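Local structure of periplasmic beta-glucosidase (Pseudomonas aeruginosa, 6R5V) at residues Gly250-Asn255 / Gly282-Met287. The protein probably hydrolyses terminal, non-reducing beta-D-glucosyl residues, releasing beta-D-glucose in the periplasm, as a member of glycosyl hydrolase family 3. The protein carries 1 engineered substitution. Residues are numbered along the deposited sequence; the frame is centred on the assembly and turned at random.
Sequences GLTISN and GVDMNM. Engineered in segment 250-255: Asn255 (natural residue Asp). With XYP (beta-D-xylopyranose), chain C.
Thr252 meets 282-287 with both its backbone and its side chain, an example of a threonine joining barrel strands. From CB, which lies 3.5 Å from Gly282 O, the side chain divides. CG2 comes nearest to that same Gly282 O, at 3.8 Å, whereas OG1, held between backbone N and carbonyl carbon (chi1 50°), has two bonds: it donates to Gly282 O at 2.6 Å, on a lone pair in the carbonyl plane, and accepts from Asp284 N. Asp284 OD2 takes a nearly straight bond from Thr252 N at 3.1 Å, arriving from above the carboxylate plane. Arg243 at OD2 and Arg312 at OD1 form salt bridges with it, probably offsetting the nearby acid Asp316. Further along, Met285 N binds Thr252 O, Ser254 N binds Met285 O at 2.8 Å, and Ser254 OG accepts a bond from Met287 N, almost in line (177°). Beyond lies the engineered Asn255, whose OD1 is 3.3 Å from O5 of the bound xylose. Gly282 closes helix 271-281 in a Schellman motif, and Val317 of helix 307-323 packs on Leu251 and Met285. Strand 251-253 pairs with 218-221 on its other edge; the lone bridge of Ile253 with Met285 brings the seventh and eighth strands together, closing the TIM-barrel-like domain.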
ATOM      1  N   GLY A 250       6.809  18.361 -27.767  1.00 14.17           N
ATOM      2  CA  GLY A 250       8.043  18.836 -27.134  1.00 14.16           C
ATOM      3  C   GLY A 250       9.058  17.741 -26.933  1.00 13.54           C
ATOM      4  O   GLY A 250       9.106  16.789 -27.720  1.00 13.73           O
ATOM      5  N   LEU A 251       9.900  17.948 -25.927  1.00 13.17           N
ATOM      6  CA  LEU A 251      11.152  17.204 -25.716  1.00 14.05           C
ATOM      7  C   LEU A 251      10.959  16.231 -24.555  1.00 13.92           C
ATOM      8  O   LEU A 251      10.495  16.694 -23.506  1.00 15.80           O
ATOM      9  CB  LEU A 251      12.248  18.209 -25.387  1.00 14.37           C
ATOM     10  CG  LEU A 251      13.621  17.633 -25.089  1.00 14.98           C
ATOM     11  CD1 LEU A 251      14.168  16.915 -26.307  1.00 15.03           C
ATOM     12  CD2 LEU A 251      14.581  18.698 -24.599  1.00 16.46           C
ATOM     13  N   THR A 252      11.337  14.965 -24.704  1.00 13.20           N
ATOM     14  CA  THR A 252      11.393  14.034 -23.546  1.00 13.97           C
ATOM     15  C   THR A 252      12.831  13.919 -23.049  1.00 15.10           C
ATOM     16  O   THR A 252      13.749  13.751 -23.879  1.00 15.68           O
ATOM     17  CB  THR A 252      10.816  12.677 -23.909  1.00 15.78           C
ATOM     18  OG1 THR A 252      11.411  12.230 -25.130  1.00 15.81           O
ATOM     19  CG2 THR A 252       9.321  12.727 -24.053  1.00 14.77           C
ATOM     20  N   ILE A 253      13.011  13.988 -21.747  1.00 13.78           N
ATOM     21  CA  ILE A 253      14.347  13.945 -21.106  1.00 15.01           C
ATOM     22  C   ILE A 253      14.332  12.774 -20.129  1.00 14.68           C
ATOM     23  O   ILE A 253      13.399  12.677 -19.304  1.00 12.49           O
ATOM     24  CB  ILE A 253      14.652  15.259 -20.387  1.00 14.74           C
ATOM     25  CG1 ILE A 253      14.494  16.466 -21.299  1.00 15.29           C
ATOM     26  CG2 ILE A 253      16.014  15.204 -19.708  1.00 16.04           C
ATOM     27  CD1 ILE A 253      14.695  17.815 -20.578  1.00 15.00           C
ATOM     28  N   SER A 254      15.368  11.951 -20.161  1.00 15.49           N
ATOM     29  CA  SER A 254      15.535  10.874 -19.154  1.00 15.57           C
ATOM     30  C   SER A 254      15.979  11.489 -17.806  1.00 16.69           C
ATOM     31  O   SER A 254      16.506  12.624 -17.779  1.00 16.68           O
ATOM     32  CB  SER A 254      16.512   9.849 -19.668  1.00 17.66           C
ATOM     33  OG  SER A 254      17.834  10.212 -19.339  1.00 19.43           O
ATOM     34  N   ASN A 255      15.814  10.748 -16.714  1.00 16.87           N
ATOM     35  CA  ASN A 255      16.422  11.091 -15.404  1.00 20.68           C
ATOM     36  C   ASN A 255      17.856  10.551 -15.378  1.00 20.14           C
ATOM     37  O   ASN A 255      18.282   9.809 -16.318  1.00 19.53           O
ATOM     38  CB  ASN A 255      15.545  10.584 -14.256  1.00 23.99           C
ATOM     39  CG  ASN A 255      15.737  11.383 -12.987  1.00 28.07           C
ATOM     40  OD1 ASN A 255      16.856  11.692 -12.593  1.00 39.43           O
ATOM     41  ND2 ASN A 255      14.647  11.757 -12.352  1.00 36.35           N
ATOM     42  N   GLY A 282      10.709   6.363 -26.897  1.00 14.16           N
ATOM     43  CA  GLY A 282      10.465   7.796 -27.125  1.00 14.31           C
ATOM     44  C   GLY A 282      11.200   8.708 -26.152  1.00 14.04           C
ATOM     45  O   GLY A 282      10.758   9.869 -26.018  1.00 16.16           O
ATOM     46  N   VAL A 283      12.341   8.290 -25.598  1.00 12.23           N
ATOM     47  CA  VAL A 283      13.214   9.167 -24.774  1.00 13.08           C
ATOM     48  C   VAL A 283      14.171   9.915 -25.729  1.00 13.04           C
ATOM     49  O   VAL A 283      14.928   9.239 -26.422  1.00 13.39           O
ATOM     50  CB  VAL A 283      13.996   8.344 -23.743  1.00 12.57           C
ATOM     51  CG1 VAL A 283      14.968   9.199 -22.983  1.00 13.68           C
ATOM     52  CG2 VAL A 283      13.073   7.630 -22.761  1.00 13.60           C
ATOM     53  N   ASP A 284      14.098  11.233 -25.791  1.00 13.12           N
ATOM     54  CA  ASP A 284      14.861  12.046 -26.771  1.00 13.42           C
ATOM     55  C   ASP A 284      16.251  12.324 -26.230  1.00 14.52           C
ATOM     56  O   ASP A 284      17.233  12.172 -26.968  1.00 16.70           O
ATOM     57  CB  ASP A 284      14.167  13.364 -27.070  1.00 15.99           C
ATOM     58  CG  ASP A 284      12.841  13.203 -27.773  1.00 15.10           C
ATOM     59  OD1 ASP A 284      12.601  12.103 -28.382  1.00 16.19           O
ATOM     60  OD2 ASP A 284      12.021  14.127 -27.628  1.00 15.74           O
ATOM     61  N   MET A 285      16.339  12.673 -24.952  1.00 14.50           N
ATOM     62  CA  MET A 285      17.576  13.225 -24.385  1.00 15.54           C
ATOM     63  C   MET A 285      17.995  12.388 -23.168  1.00 17.91           C
ATOM     64  O   MET A 285      17.134  12.011 -22.347  1.00 17.29           O
ATOM     65  CB  MET A 285      17.335  14.716 -24.100  1.00 16.32           C
ATOM     66  CG  MET A 285      18.372  15.420 -23.307  1.00 19.00           C
ATOM     67  SD  MET A 285      18.202  17.238 -23.541  1.00 20.90           S
ATOM     68  CE  MET A 285      19.478  17.569 -24.752  1.00 19.83           C
ATOM     69  N   ASN A 286      19.294  12.060 -23.118  1.00 17.04           N
ATOM     70  CA  ASN A 286      19.944  11.078 -22.223  1.00 17.43           C
ATOM     71  C   ASN A 286      20.704  11.891 -21.183  1.00 17.70           C
ATOM     72  O   ASN A 286      21.694  12.554 -21.549  1.00 16.31           O
ATOM     73  CB  ASN A 286      20.794  10.147 -23.107  1.00 20.49           C
ATOM     74  CG  ASN A 286      21.644   9.107 -22.407  1.00 23.34           C
ATOM     75  OD1 ASN A 286      22.735   8.752 -22.902  1.00 25.72           O
ATOM     76  ND2 ASN A 286      21.150   8.588 -21.300  1.00 19.15           N
ATOM     77  N   MET A 287      20.272  11.862 -19.927  1.00 18.60           N
ATOM     78  CA  MET A 287      20.966  12.597 -18.839  1.00 19.35           C
ATOM     79  C   MET A 287      22.130  11.762 -18.264  1.00 19.42           C
ATOM     80  O   MET A 287      21.890  10.652 -17.744  1.00 19.43           O
ATOM     81  CB  MET A 287      19.959  12.957 -17.747  1.00 20.79           C
ATOM     82  CG  MET A 287      20.543  13.763 -16.612  1.00 22.33           C
ATOM     83  SD  MET A 287      19.301  14.061 -15.295  1.00 27.27           S
ATOM     84  CE  MET A 287      18.265  15.302 -16.046  1.00 27.34           C
TER
HETATM   85  C1  XYP C   2      17.570  14.147  -9.906  1.00 46.74           C
HETATM   86  C2  XYP C   2      17.132  15.089 -11.051  1.00 45.20           C
HETATM   87  C3  XYP C   2      15.806  15.766 -10.659  1.00 43.34           C
HETATM   88  C4  XYP C   2      14.779  14.663 -10.427  1.00 38.49           C
HETATM   89  C5  XYP C   2      15.252  13.633  -9.405  1.00 38.18           C
HETATM   90  O2  XYP C   2      18.226  15.982 -11.345  1.00 45.31           O
HETATM   91  O3  XYP C   2      15.216  16.653 -11.619  1.00 38.92           O
HETATM   92  O4  XYP C   2      13.582  15.268  -9.969  1.00 29.85           O
HETATM   93  O5  XYP C   2      16.575  13.151  -9.594  1.00 46.80           O